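Local atomic coordinates of putative glutaryl-CoA dehydrogenase (PDB entry 2EBA), a protein that belongs to the acyl-CoA dehydrogenase family of flavoproteins, forms an assembly of four chains and carries bound flavin-adenine dinucleotide. Residues R114-K119 with G123-C128; H46-F51 with R90-V95; E110-E115 with R227-L232. One frame throughout, in Å; residues are numbered along the deposited sequence.

Contact 1 (R114-K119 with G123-C128); sequences REFLPK and GEMVGC
The Phe116 ring is met obliquely by the thioether end of Met125. The methyl does most of the touching, with Met125 CE 3.4 Å from Phe116 CD1. Met125 SD follows at 3.8 Å from the same Phe116 CD1, a Met-aromatic contact. The carboxylate carbon of Glu115 lies above one face of the ring, toward its rim. Ile104 of helix 87-107 and Leu172 of strand 172-178 also pack on Phe116. The Met125 chain is extended as far as SD and turns at its last torsion (chi3 133°), which brings the methyl to the ring. Nearer the backbone, Met125 CB is 4.1 Å from Lys119 CB.

The polar part centres on one acceptor, Lys119 O. Glu124 N binds it at 2.8 Å, nearly in line with the carbonyl bond. Met125 N gives a second, longer bond to Lys119 O of 3.2 Å, from above the carbonyl plane. Gly123 N is also close to Lys119 O but badly angled, so segment 123-128 gives this oxygen two bonds.

The Lys119 side chain runs back along its own helix. The helix is kinked at Pro118, where Lys119 N makes only a weak bond to Phe116 O. Lys119 NZ takes up Glu115 O at 3.2 Å, in the carbonyl plane. Glu124 OE2 pairs with Arg122 in a salt bridge.

Gly123 has positive phi (52°) and is the C-prime residue. The Glu124 N to Lys119 O bond is the long bond of a Schellman motif, which ends helix 110-121 and turns the chain toward strand 127-130.

Contact 2 (H46-F51 with R90-V95); sequences HLIPRF and RSFVSV
Ile48 and Phe92 make a CH-pi contact between helix 48-54 and helix 87-107. Ile48 CG1 lies over one face of the Phe92 ring, 4.0 Å from its centroid and offset toward the rim. The approach is 26° off the ring normal. All the branches of Ile48 gather at the same end of the ring: CG1 and CD1 are both 3.6 Å from Phe92 CZ, and CG2 is 3.7 Å from it. Phe92 presents this end because its CG is anti to the backbone N (chi1 177°), which carries the ring out toward Ile48.

The other contacts are plain apolar ones, made by Phe51. Phe92 CD1 sits at the edge of the Phe51 ring, near its plane and 4.1 Å from Phe51 CD2. The same Phe51 CD2 is 3.9 Å from Val93 CG2, which comes in obliquely. Phe51 also packs on Leu57, and Phe43 brings a second ring to Phe92.

Arg90 and Ser94 bond within helix 87-107. Arg90 NH1 donates to Ser94 OG at 2.7 Å, in the guanidinium plane. Ser94 OG in turn donates to Arg90 O. Arg90 NE also pairs with Glu83 of helix 72-85.

No hydrogen bond joins the two segments. All four touching residues are buried and join by hydrocarbon groups alone, so this helix pairing rests on shape and the exclusion of water.

Contact 3 (E110-E115 with R227-L232); sequences EEQKRE and RLPKAL
Arg227 meets Gln112 through its backbone. Gln112 NE2 donates to Arg227 O at 3.2 Å, with an N-H...O angle of 148°; the bond is weak. Another weak bond runs from the same nitrogen to Ser225 O. The Arg227 side chain leaves its backbone away from the helix, and its NE forms a salt bridge with Glu224.

Leu228 comes next. Its CD1 lies 3.4 Å from Gln112 OE1, and the two side chains cross at a slant. The same leucine packs on Leu188 of strand 184-190 and on Tyr107 of helix 87-107.

Pro229 faces Gln112 from the opposite direction. Pro229 CD is 3.3 Å from Gln112 OE1, so two carbon groups touch this oxygen, from directions roughly at right angles. Its hydrogen bond is with Ser109 N, just before the helix. Gln112 reaches across because its chain is extended beyond CG (chi2 171°).

Lys230 stays apart from the helix, with Lys230 NZ 5.9 Å from Lys113 NZ. The like charges have separate partners. Lys113 NZ pairs with Glu110 OE1 at 3.0 Å, in a network in which Arg114 also binds Glu110. Lys230 NZ makes a weak bond to Ala106 O. Ala231 N closes the local turn with a bond to Leu228 O of 3.2 Å.

The chemistry is thus that of one buried amide. Partners at its oxygen and its nitrogen define which way round it lies. It ties the start of helix 110-121 to the loop before helix 235-269, by one weak bond to the segment, a second weak one to Ser225 of the same loop, and van der Waals contact.

In the fold
Contacts 1 and 3 both use helix 110-121 and share Arg114 and Glu115. Contact 3 lies at the start of the helix and contact 1 at its end, with centres about 13 Å apart. Contact 2 is more deeply buried, and its centre is about 12 Å from that of contact 1. These two touch directly: Val126 CG2 is 4.0 Å from Phe92 CE2, and Gly123 O is 3.9 Å from Ile48 CG2. Contacts 2 and 3 do not touch; their nearest atoms are about 11 Å apart. The Phe92 side chain is about 10 Å from a bound FAD, and that of Leu228 about 14 Å. Segment 123-128 ends just before the first of the FAD-pocket positions.

Contact 1 (R114-K119 with G123-C128)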
ATOM      1  N   ARG A 114      33.863  27.217 -24.892  1.00 26.81           N
ATOM      2  CA  ARG A 114      34.968  27.982 -24.318  1.00 27.57           C
ATOM      3  C   ARG A 114      34.467  29.251 -23.636  1.00 25.92           C
ATOM      4  O   ARG A 114      35.031  29.716 -22.650  1.00 25.04           O
ATOM      5  CB  ARG A 114      35.960  28.399 -25.398  1.00 30.67           C
ATOM      6  CG  ARG A 114      36.618  27.285 -26.182  1.00 34.91           C
ATOM      7  CD  ARG A 114      37.942  27.815 -26.739  1.00 40.23           C
ATOM      8  NE  ARG A 114      38.361  27.194 -27.997  1.00 43.44           N
ATOM      9  CZ  ARG A 114      38.489  25.885 -28.194  1.00 44.20           C
ATOM     10  NH1 ARG A 114      38.883  25.437 -29.380  1.00 45.31           N
ATOM     11  NH2 ARG A 114      38.220  25.025 -27.214  1.00 43.06           N
ATOM     12  N   GLU A 115      33.399  29.806 -24.181  1.00 24.85           N
ATOM     13  CA  GLU A 115      32.816  31.035 -23.680  1.00 25.89           C
ATOM     14  C   GLU A 115      32.023  30.906 -22.370  1.00 24.01           C
ATOM     15  O   GLU A 115      32.173  31.720 -21.458  1.00 22.09           O
ATOM     16  CB  GLU A 115      31.920  31.610 -24.781  1.00 29.16           C
ATOM     17  CG  GLU A 115      31.319  32.972 -24.517  1.00 33.78           C
ATOM     18  CD  GLU A 115      30.341  33.369 -25.611  1.00 36.83           C
ATOM     19  OE1 GLU A 115      29.810  34.502 -25.538  1.00 40.45           O
ATOM     20  OE2 GLU A 115      30.100  32.551 -26.539  1.00 36.56           O
ATOM     21  N   PHE A 116      31.198  29.875 -22.266  1.00 22.48           N
ATOM     22  CA  PHE A 116      30.373  29.723 -21.079  1.00 21.61           C
ATOM     23  C   PHE A 116      30.801  28.746 -19.997  1.00 20.24           C
ATOM     24  O   PHE A 116      30.813  29.098 -18.811  1.00 19.61           O
ATOM     25  CB  PHE A 116      28.948  29.392 -21.506  1.00 21.18           C
ATOM     26  CG  PHE A 116      28.344  30.428 -22.406  1.00 22.56           C
ATOM     27  CD1 PHE A 116      28.239  31.746 -21.988  1.00 21.25           C
ATOM     28  CD2 PHE A 116      27.896  30.092 -23.675  1.00 22.12           C
ATOM     29  CE1 PHE A 116      27.700  32.713 -22.815  1.00 21.43           C
ATOM     30  CE2 PHE A 116      27.353  31.059 -24.507  1.00 22.29           C
ATOM     31  CZ  PHE A 116      27.256  32.370 -24.073  1.00 21.25           C
ATOM     32  N   LEU A 117      31.158  27.533 -20.399  1.00 18.99           N
ATOM     33  CA  LEU A 117      31.517  26.494 -19.445  1.00 18.17           C
ATOM     34  C   LEU A 117      32.433  26.883 -18.282  1.00 18.85           C
ATOM     35  O   LEU A 117      32.163  26.507 -17.139  1.00 16.89           O
ATOM     36  CB  LEU A 117      32.066  25.266 -20.190  1.00 15.88           C
ATOM     37  CG  LEU A 117      31.031  24.578 -21.101  1.00 15.66           C
ATOM     38  CD1 LEU A 117      31.608  23.324 -21.757  1.00 12.65           C
ATOM     39  CD2 LEU A 117      29.808  24.224 -20.280  1.00 13.18           C
ATOM     40  N   PRO A 118      33.512  27.650 -18.544  1.00 20.04           N
ATOM     41  CA  PRO A 118      34.395  28.025 -17.435  1.00 20.31           C
ATOM     42  C   PRO A 118      33.768  28.992 -16.444  1.00 21.09           C
ATOM     43  O   PRO A 118      34.041  28.918 -15.248  1.00 22.09           O
ATOM     44  CB  PRO A 118      35.601  28.627 -18.145  1.00 21.47           C
ATOM     45  CG  PRO A 118      35.621  27.895 -19.439  1.00 21.00           C
ATOM     46  CD  PRO A 118      34.170  27.932 -19.830  1.00 20.11           C
ATOM     47  N   LYS A 119      32.938  29.902 -16.941  1.00 21.20           N
ATOM     48  CA  LYS A 119      32.277  30.872 -16.083  1.00 21.78           C
ATOM     49  C   LYS A 119      31.210  30.187 -15.251  1.00 21.26           C
ATOM     50  O   LYS A 119      30.995  30.537 -14.097  1.00 20.58           O
ATOM     51  CB  LYS A 119      31.652  31.982 -16.923  1.00 24.32           C
ATOM     52  CG  LYS A 119      32.677  32.816 -17.655  1.00 25.81           C
ATOM     53  CD  LYS A 119      32.042  33.995 -18.356  1.00 28.91           C
ATOM     54  CE  LYS A 119      33.096  34.834 -19.093  1.00 30.78           C
ATOM     55  NZ  LYS A 119      33.853  34.025 -20.105  1.00 31.49           N
ATOM     56  N   GLY A 123      30.925  29.244 -11.028  1.00 19.77           N
ATOM     57  CA  GLY A 123      29.790  29.917 -10.417  1.00 20.43           C
ATOM     58  C   GLY A 123      29.848  31.415 -10.606  1.00 21.03           C
ATOM     59  O   GLY A 123      29.380  32.187  -9.774  1.00 20.96           O
ATOM     60  N   GLU A 124      30.429  31.817 -11.726  1.00 22.79           N
ATOM     61  CA  GLU A 124      30.587  33.213 -12.076  1.00 24.04           C
ATOM     62  C   GLU A 124      29.416  33.692 -12.935  1.00 23.25           C
ATOM     63  O   GLU A 124      29.157  34.887 -13.031  1.00 23.96           O
ATOM     64  CB  GLU A 124      31.913  33.363 -12.803  1.00 25.56           C
ATOM     65  CG  GLU A 124      32.174  34.692 -13.412  1.00 30.60           C
ATOM     66  CD  GLU A 124      33.586  34.766 -13.929  1.00 33.55           C
ATOM     67  OE1 GLU A 124      33.904  35.754 -14.631  1.00 34.68           O
ATOM     68  OE2 GLU A 124      34.372  33.830 -13.622  1.00 31.32           O
ATOM     69  N   MET A 125      28.724  32.742 -13.557  1.00 23.34           N
ATOM     70  CA  MET A 125      27.536  33.040 -14.346  1.00 22.64           C
ATOM     71  C   MET A 125      26.520  31.904 -14.259  1.00 22.71           C
ATOM     72  O   MET A 125      26.769  30.796 -14.734  1.00 24.44           O
ATOM     73  CB  MET A 125      27.912  33.298 -15.807  1.00 21.01           C
ATOM     74  CG  MET A 125      26.781  33.055 -16.791  1.00 17.46           C
ATOM     75  SD  MET A 125      27.356  32.931 -18.496  1.00 13.89           S
ATOM     76  CE  MET A 125      26.477  31.471 -19.045  1.00 13.67           C
ATOM     77  N   VAL A 126      25.376  32.190 -13.648  1.00 22.23           N
ATOM     78  CA  VAL A 126      24.349  31.181 -13.401  1.00 20.81           C
ATOM     79  C   VAL A 126      23.329  30.995 -14.533  1.00 19.34           C
ATOM     80  O   VAL A 126      22.890  31.953 -15.163  1.00 17.95           O
ATOM     81  CB  VAL A 126      23.619  31.486 -12.070  1.00 20.41           C
ATOM     82  CG1 VAL A 126      23.534  32.961 -11.880  1.00 23.29           C
ATOM     83  CG2 VAL A 126      22.221  30.872 -12.050  1.00 19.66           C
ATOM     84  N   GLY A 127      22.962  29.740 -14.778  1.00 17.10           N
ATOM     85  CA  GLY A 127      22.010  29.454 -15.828  1.00 17.42           C
ATOM     86  C   GLY A 127      20.737  28.767 -15.378  1.00 16.28           C
ATOM     87  O   GLY A 127      20.585  28.401 -14.222  1.00 16.74           O
ATOM     88  N   CYS A 128      19.808  28.613 -16.312  1.00 16.26           N
ATOM     89  CA  CYS A 128      18.546  27.946 -16.039  1.00 15.68           C
ATOM     90  C   CYS A 128      18.157  27.139 -17.278  1.00 15.34           C
ATOM     91  O   CYS A 128      18.731  27.296 -18.355  1.00 15.35           O
ATOM     92  CB  CYS A 128      17.454  28.966 -15.669  1.00 16.07           C
ATOM     93  SG  CYS A 128      17.059  30.143 -16.973  1.00 16.10           S
TER

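Contact 2 (H46-F51 with R90-V95)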
ATOM      1  N   HIS A  46      25.262  33.349  -1.911  1.00 21.16           N
ATOM      2  CA  HIS A  46      26.653  33.386  -1.463  1.00 20.86           C
ATOM      3  C   HIS A  46      27.247  31.977  -1.343  1.00 21.33           C
ATOM      4  O   HIS A  46      28.428  31.819  -1.020  1.00 21.25           O
ATOM      5  CB  HIS A  46      26.744  34.040  -0.102  1.00 18.69           C
ATOM      6  CG  HIS A  46      26.059  33.246   0.972  1.00 17.24           C
ATOM      7  ND1 HIS A  46      26.714  32.778   2.087  1.00 16.29           N
ATOM      8  CD2 HIS A  46      24.798  32.790   1.061  1.00 15.39           C
ATOM      9  CE1 HIS A  46      25.873  32.065   2.822  1.00 15.70           C
ATOM     10  NE2 HIS A  46      24.696  32.055   2.224  1.00 14.15           N
ATOM     11  N   LEU A  47      26.439  30.949  -1.564  1.00 21.55           N
ATOM     12  CA  LEU A  47      26.984  29.631  -1.439  1.00 22.06           C
ATOM     13  C   LEU A  47      27.382  29.119  -2.818  1.00 21.67           C
ATOM     14  O   LEU A  47      28.120  28.133  -2.917  1.00 21.76           O
ATOM     15  CB  LEU A  47      25.958  28.764  -0.742  1.00 22.34           C
ATOM     16  CG  LEU A  47      26.341  28.027   0.565  1.00 23.00           C
ATOM     17  CD1 LEU A  47      27.277  28.867   1.468  1.00 20.84           C
ATOM     18  CD2 LEU A  47      25.049  27.742   1.346  1.00 23.42           C
ATOM     19  N   ILE A  48      26.909  29.782  -3.869  1.00 20.94           N
ATOM     20  CA  ILE A  48      27.256  29.383  -5.220  1.00 21.17           C
ATOM     21  C   ILE A  48      28.787  29.462  -5.419  1.00 21.79           C
ATOM     22  O   ILE A  48      29.392  28.551  -5.989  1.00 20.11           O
ATOM     23  CB  ILE A  48      26.560  30.276  -6.223  1.00 19.89           C
ATOM     24  CG1 ILE A  48      25.054  30.080  -6.066  1.00 19.38           C
ATOM     25  CG2 ILE A  48      27.039  29.985  -7.625  1.00 18.51           C
ATOM     26  CD1 ILE A  48      24.240  31.083  -6.774  1.00 16.18           C
ATOM     27  N   PRO A  49      29.408  30.558  -4.971  1.00 22.31           N
ATOM     28  CA  PRO A  49      30.858  30.581  -5.162  1.00 23.00           C
ATOM     29  C   PRO A  49      31.511  29.463  -4.341  1.00 22.40           C
ATOM     30  O   PRO A  49      32.540  28.902  -4.769  1.00 22.15           O
ATOM     31  CB  PRO A  49      31.279  31.991  -4.677  1.00 23.16           C
ATOM     32  CG  PRO A  49      29.957  32.681  -4.304  1.00 23.66           C
ATOM     33  CD  PRO A  49      28.868  31.931  -4.975  1.00 22.55           C
ATOM     34  N   ARG A  50      30.936  29.104  -3.198  1.00 22.50           N
ATOM     35  CA  ARG A  50      31.510  28.032  -2.373  1.00 22.10           C
ATOM     36  C   ARG A  50      31.387  26.694  -3.143  1.00 20.81           C
ATOM     37  O   ARG A  50      32.318  25.905  -3.141  1.00 20.14           O
ATOM     38  CB  ARG A  50      30.790  27.883  -1.030  1.00 21.09           C
ATOM     39  CG  ARG A  50      30.958  29.121  -0.165  1.00 22.09           C
ATOM     40  CD  ARG A  50      32.414  29.431   0.155  1.00 21.13           C
ATOM     41  NE  ARG A  50      32.928  28.479   1.126  1.00 22.25           N
ATOM     42  CZ  ARG A  50      33.784  27.502   0.843  1.00 20.96           C
ATOM     43  NH1 ARG A  50      34.235  27.337  -0.411  1.00 22.46           N
ATOM     44  NH2 ARG A  50      34.180  26.673   1.800  1.00 21.64           N
ATOM     45  N   PHE A  51      30.239  26.432  -3.778  1.00 20.68           N
ATOM     46  CA  PHE A  51      30.052  25.175  -4.535  1.00 20.69           C
ATOM     47  C   PHE A  51      31.061  25.136  -5.663  1.00 20.93           C
ATOM     48  O   PHE A  51      31.598  24.082  -5.973  1.00 19.89           O
ATOM     49  CB  PHE A  51      28.677  25.080  -5.189  1.00 19.72           C
ATOM     50  CG  PHE A  51      27.531  25.053  -4.236  1.00 18.88           C
ATOM     51  CD1 PHE A  51      27.694  24.731  -2.896  1.00 19.47           C
ATOM     52  CD2 PHE A  51      26.261  25.345  -4.697  1.00 18.35           C
ATOM     53  CE1 PHE A  51      26.590  24.716  -2.048  1.00 20.31           C
ATOM     54  CE2 PHE A  51      25.167  25.316  -3.855  1.00 18.75           C
ATOM     55  CZ  PHE A  51      25.330  25.010  -2.542  1.00 18.51           C
ATOM     56  N   ARG A  90      20.508  21.144  -3.752  1.00 14.46           N
ATOM     57  CA  ARG A  90      20.870  20.130  -4.746  1.00 13.79           C
ATOM     58  C   ARG A  90      20.342  20.531  -6.125  1.00 13.81           C
ATOM     59  O   ARG A  90      20.988  20.303  -7.150  1.00  9.75           O
ATOM     60  CB  ARG A  90      20.297  18.768  -4.325  1.00 14.74           C
ATOM     61  CG  ARG A  90      20.851  17.543  -5.070  1.00 14.86           C
ATOM     62  CD  ARG A  90      20.108  17.274  -6.378  1.00 14.77           C
ATOM     63  NE  ARG A  90      18.682  17.088  -6.141  1.00 15.52           N
ATOM     64  CZ  ARG A  90      17.716  17.556  -6.924  1.00 17.87           C
ATOM     65  NH1 ARG A  90      18.011  18.251  -8.015  1.00 19.38           N
ATOM     66  NH2 ARG A  90      16.445  17.352  -6.600  1.00 18.43           N
ATOM     67  N   SER A  91      19.159  21.146  -6.127  1.00 15.00           N
ATOM     68  CA  SER A  91      18.511  21.604  -7.351  1.00 15.66           C
ATOM     69  C   SER A  91      19.388  22.580  -8.113  1.00 14.83           C
ATOM     70  O   SER A  91      19.523  22.479  -9.330  1.00 15.55           O
ATOM     71  CB  SER A  91      17.176  22.279  -7.018  1.00 16.78           C
ATOM     72  OG  SER A  91      16.256  21.336  -6.496  1.00 16.71           O
ATOM     73  N   PHE A  92      19.976  23.533  -7.401  1.00 12.72           N
ATOM     74  CA  PHE A  92      20.835  24.499  -8.054  1.00 11.65           C
ATOM     75  C   PHE A  92      21.960  23.777  -8.792  1.00  9.71           C
ATOM     76  O   PHE A  92      22.215  24.046  -9.964  1.00  7.44           O
ATOM     77  CB  PHE A  92      21.424  25.495  -7.043  1.00 11.66           C
ATOM     78  CG  PHE A  92      22.383  26.481  -7.661  1.00 14.52           C
ATOM     79  CD1 PHE A  92      23.744  26.193  -7.765  1.00 16.29           C
ATOM     80  CD2 PHE A  92      21.909  27.664  -8.217  1.00 17.43           C
ATOM     81  CE1 PHE A  92      24.615  27.065  -8.420  1.00 16.85           C
ATOM     82  CE2 PHE A  92      22.771  28.551  -8.879  1.00 18.73           C
ATOM     83  CZ  PHE A  92      24.129  28.248  -8.982  1.00 17.68           C
ATOM     84  N   VAL A  93      22.634  22.855  -8.111  1.00  9.64           N
ATOM     85  CA  VAL A  93      23.727  22.126  -8.734  1.00 10.21           C
ATOM     86  C   VAL A  93      23.272  21.250  -9.896  1.00 11.69           C
ATOM     87  O   VAL A  93      24.007  21.103 -10.884  1.00 11.67           O
ATOM     88  CB  VAL A  93      24.479  21.266  -7.715  1.00  8.82           C
ATOM     89  CG1 VAL A  93      25.589  20.489  -8.410  1.00  7.29           C
ATOM     90  CG2 VAL A  93      25.046  22.157  -6.637  1.00  6.90           C
ATOM     91  N   SER A  94      22.071  20.677  -9.790  1.00 11.76           N
ATOM     92  CA  SER A  94      21.546  19.831 -10.868  1.00 12.93           C
ATOM     93  C   SER A  94      21.317  20.656 -12.124  1.00 11.94           C
ATOM     94  O   SER A  94      21.696  20.248 -13.218  1.00 13.06           O
ATOM     95  CB  SER A  94      20.226  19.180 -10.461  1.00 13.58           C
ATOM     96  OG  SER A  94      20.397  18.358  -9.333  1.00 15.70           O
ATOM     97  N   VAL A  95      20.680  21.808 -11.948  1.00 10.54           N
ATOM     98  CA  VAL A  95      20.389  22.720 -13.038  1.00 10.39           C
ATOM     99  C   VAL A  95      21.674  23.185 -13.713  1.00 10.27           C
ATOM    100  O   VAL A  95      21.848  23.008 -14.911  1.00 10.81           O
ATOM    101  CB  VAL A  95      19.619  23.940 -12.512  1.00 10.91           C
ATOM    102  CG1 VAL A  95      19.370  24.938 -13.636  1.00 10.93           C
ATOM    103  CG2 VAL A  95      18.317  23.480 -11.907  1.00 10.64           C
TER

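Contact 3 (E110-E115 with R227-L232)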
ATOM      1  N   GLU A 110      32.153  25.057 -30.331  1.00 27.36           N
ATOM      2  CA  GLU A 110      33.388  25.166 -29.572  1.00 28.45           C
ATOM      3  C   GLU A 110      33.472  26.552 -28.936  1.00 27.85           C
ATOM      4  O   GLU A 110      34.075  26.736 -27.876  1.00 27.14           O
ATOM      5  CB  GLU A 110      34.591  24.934 -30.487  1.00 29.87           C
ATOM      6  CG  GLU A 110      35.879  24.691 -29.733  1.00 32.06           C
ATOM      7  CD  GLU A 110      35.714  23.623 -28.674  1.00 33.47           C
ATOM      8  OE1 GLU A 110      35.266  22.504 -29.014  1.00 34.28           O
ATOM      9  OE2 GLU A 110      36.028  23.905 -27.503  1.00 34.14           O
ATOM     10  N   GLU A 111      32.846  27.518 -29.602  1.00 27.42           N
ATOM     11  CA  GLU A 111      32.820  28.903 -29.150  1.00 26.67           C
ATOM     12  C   GLU A 111      31.954  29.028 -27.900  1.00 24.71           C
ATOM     13  O   GLU A 111      32.333  29.684 -26.932  1.00 22.84           O
ATOM     14  CB  GLU A 111      32.269  29.795 -30.271  1.00 29.51           C
ATOM     15  CG  GLU A 111      32.266  31.290 -29.967  1.00 33.87           C
ATOM     16  CD  GLU A 111      31.528  32.095 -31.027  1.00 36.18           C
ATOM     17  OE1 GLU A 111      30.929  31.471 -31.929  1.00 38.05           O
ATOM     18  OE2 GLU A 111      31.536  33.346 -30.957  1.00 38.14           O
ATOM     19  N   GLN A 112      30.789  28.389 -27.925  1.00 23.80           N
ATOM     20  CA  GLN A 112      29.877  28.435 -26.787  1.00 23.00           C
ATOM     21  C   GLN A 112      30.485  27.699 -25.602  1.00 22.32           C
ATOM     22  O   GLN A 112      30.305  28.100 -24.454  1.00 21.72           O
ATOM     23  CB  GLN A 112      28.524  27.809 -27.156  1.00 22.31           C
ATOM     24  CG  GLN A 112      27.866  28.465 -28.360  1.00 21.97           C
ATOM     25  CD  GLN A 112      26.642  27.723 -28.863  1.00 22.00           C
ATOM     26  OE1 GLN A 112      26.615  26.496 -28.913  1.00 22.05           O
ATOM     27  NE2 GLN A 112      25.627  28.470 -29.260  1.00 19.83           N
ATOM     28  N   LYS A 113      31.224  26.632 -25.886  1.00 22.87           N
ATOM     29  CA  LYS A 113      31.848  25.857 -24.824  1.00 24.11           C
ATOM     30  C   LYS A 113      32.958  26.619 -24.119  1.00 24.89           C
ATOM     31  O   LYS A 113      32.991  26.671 -22.890  1.00 24.14           O
ATOM     32  CB  LYS A 113      32.382  24.534 -25.374  1.00 24.85           C
ATOM     33  CG  LYS A 113      31.280  23.548 -25.720  1.00 26.01           C
ATOM     34  CD  LYS A 113      31.825  22.178 -26.104  1.00 26.43           C
ATOM     35  CE  LYS A 113      32.593  22.195 -27.420  1.00 27.80           C
ATOM     36  NZ  LYS A 113      33.092  20.834 -27.789  1.00 26.80           N
ATOM     37  N   ARG A 114      33.863  27.217 -24.892  1.00 26.81           N
ATOM     38  CA  ARG A 114      34.968  27.982 -24.318  1.00 27.57           C
ATOM     39  C   ARG A 114      34.467  29.251 -23.636  1.00 25.92           C
ATOM     40  O   ARG A 114      35.031  29.716 -22.650  1.00 25.04           O
ATOM     41  CB  ARG A 114      35.960  28.399 -25.398  1.00 30.67           C
ATOM     42  CG  ARG A 114      36.618  27.285 -26.182  1.00 34.91           C
ATOM     43  CD  ARG A 114      37.942  27.815 -26.739  1.00 40.23           C
ATOM     44  NE  ARG A 114      38.361  27.194 -27.997  1.00 43.44           N
ATOM     45  CZ  ARG A 114      38.489  25.885 -28.194  1.00 44.20           C
ATOM     46  NH1 ARG A 114      38.883  25.437 -29.380  1.00 45.31           N
ATOM     47  NH2 ARG A 114      38.220  25.025 -27.214  1.00 43.06           N
ATOM     48  N   GLU A 115      33.399  29.806 -24.181  1.00 24.85           N
ATOM     49  CA  GLU A 115      32.816  31.035 -23.680  1.00 25.89           C
ATOM     50  C   GLU A 115      32.023  30.906 -22.370  1.00 24.01           C
ATOM     51  O   GLU A 115      32.173  31.720 -21.458  1.00 22.09           O
ATOM     52  CB  GLU A 115      31.920  31.610 -24.781  1.00 29.16           C
ATOM     53  CG  GLU A 115      31.319  32.972 -24.517  1.00 33.78           C
ATOM     54  CD  GLU A 115      30.341  33.369 -25.611  1.00 36.83           C
ATOM     55  OE1 GLU A 115      29.810  34.502 -25.538  1.00 40.45           O
ATOM     56  OE2 GLU A 115      30.100  32.551 -26.539  1.00 36.56           O
ATOM     57  N   ARG A 227      22.578  29.586 -30.868  1.00 23.07           N
ATOM     58  CA  ARG A 227      21.714  28.421 -30.926  1.00 24.37           C
ATOM     59  C   ARG A 227      22.631  27.197 -30.802  1.00 25.22           C
ATOM     60  O   ARG A 227      23.708  27.158 -31.396  1.00 26.75           O
ATOM     61  CB  ARG A 227      20.962  28.345 -32.253  1.00 23.54           C
ATOM     62  CG  ARG A 227      20.070  27.112 -32.344  1.00 22.94           C
ATOM     63  CD  ARG A 227      19.344  27.031 -33.657  1.00 20.41           C
ATOM     64  NE  ARG A 227      20.244  26.695 -34.747  1.00 22.17           N
ATOM     65  CZ  ARG A 227      20.661  25.462 -35.017  1.00 21.73           C
ATOM     66  NH1 ARG A 227      20.249  24.455 -34.266  1.00 22.48           N
ATOM     67  NH2 ARG A 227      21.489  25.235 -36.029  1.00 20.00           N
ATOM     68  N   LEU A 228      22.218  26.209 -30.021  1.00 25.09           N
ATOM     69  CA  LEU A 228      23.010  25.000 -29.853  1.00 24.18           C
ATOM     70  C   LEU A 228      23.018  24.209 -31.178  1.00 24.23           C
ATOM     71  O   LEU A 228      22.008  23.612 -31.572  1.00 22.12           O
ATOM     72  CB  LEU A 228      22.415  24.165 -28.722  1.00 24.05           C
ATOM     73  CG  LEU A 228      23.181  24.001 -27.405  1.00 23.30           C
ATOM     74  CD1 LEU A 228      24.049  25.201 -27.075  1.00 22.11           C
ATOM     75  CD2 LEU A 228      22.149  23.764 -26.321  1.00 22.69           C
ATOM     76  N   PRO A 229      24.170  24.197 -31.879  1.00 24.33           N
ATOM     77  CA  PRO A 229      24.321  23.498 -33.159  1.00 24.99           C
ATOM     78  C   PRO A 229      23.853  22.049 -33.199  1.00 26.12           C
ATOM     79  O   PRO A 229      22.984  21.696 -34.000  1.00 25.80           O
ATOM     80  CB  PRO A 229      25.813  23.655 -33.469  1.00 24.93           C
ATOM     81  CG  PRO A 229      26.444  23.849 -32.119  1.00 25.06           C
ATOM     82  CD  PRO A 229      25.463  24.757 -31.440  1.00 24.92           C
ATOM     83  N   LYS A 230      24.420  21.211 -32.336  1.00 26.59           N
ATOM     84  CA  LYS A 230      24.038  19.811 -32.298  1.00 26.71           C
ATOM     85  C   LYS A 230      22.687  19.530 -31.640  1.00 27.25           C
ATOM     86  O   LYS A 230      22.183  18.418 -31.741  1.00 27.58           O
ATOM     87  CB  LYS A 230      25.115  18.983 -31.596  1.00 27.64           C
ATOM     88  CG  LYS A 230      26.386  18.789 -32.414  1.00 27.85           C
ATOM     89  CD  LYS A 230      27.458  19.807 -32.069  1.00 29.56           C
ATOM     90  CE  LYS A 230      28.118  19.496 -30.720  1.00 30.70           C
ATOM     91  NZ  LYS A 230      28.764  18.144 -30.711  1.00 30.49           N
ATOM     92  N   ALA A 231      22.097  20.519 -30.971  1.00 26.94           N
ATOM     93  CA  ALA A 231      20.806  20.319 -30.310  1.00 27.70           C
ATOM     94  C   ALA A 231      19.668  20.151 -31.315  1.00 27.75           C
ATOM     95  O   ALA A 231      19.136  21.137 -31.828  1.00 29.69           O
ATOM     96  CB  ALA A 231      20.504  21.495 -29.372  1.00 28.87           C
ATOM     97  N   LEU A 232      19.280  18.909 -31.578  1.00 26.94           N
ATOM     98  CA  LEU A 232      18.215  18.623 -32.542  1.00 26.89           C
ATOM     99  C   LEU A 232      17.190  17.634 -32.015  1.00 25.20           C
ATOM    100  O   LEU A 232      17.533  16.496 -31.724  1.00 25.18           O
ATOM    101  CB  LEU A 232      18.809  18.048 -33.835  1.00 30.56           C
ATOM    102  CG  LEU A 232      19.543  18.906 -34.886  1.00 33.54           C
ATOM    103  CD1 LEU A 232      20.349  20.056 -34.251  1.00 34.66           C
ATOM    104  CD2 LEU A 232      20.458  17.972 -35.694  1.00 34.61           C
TER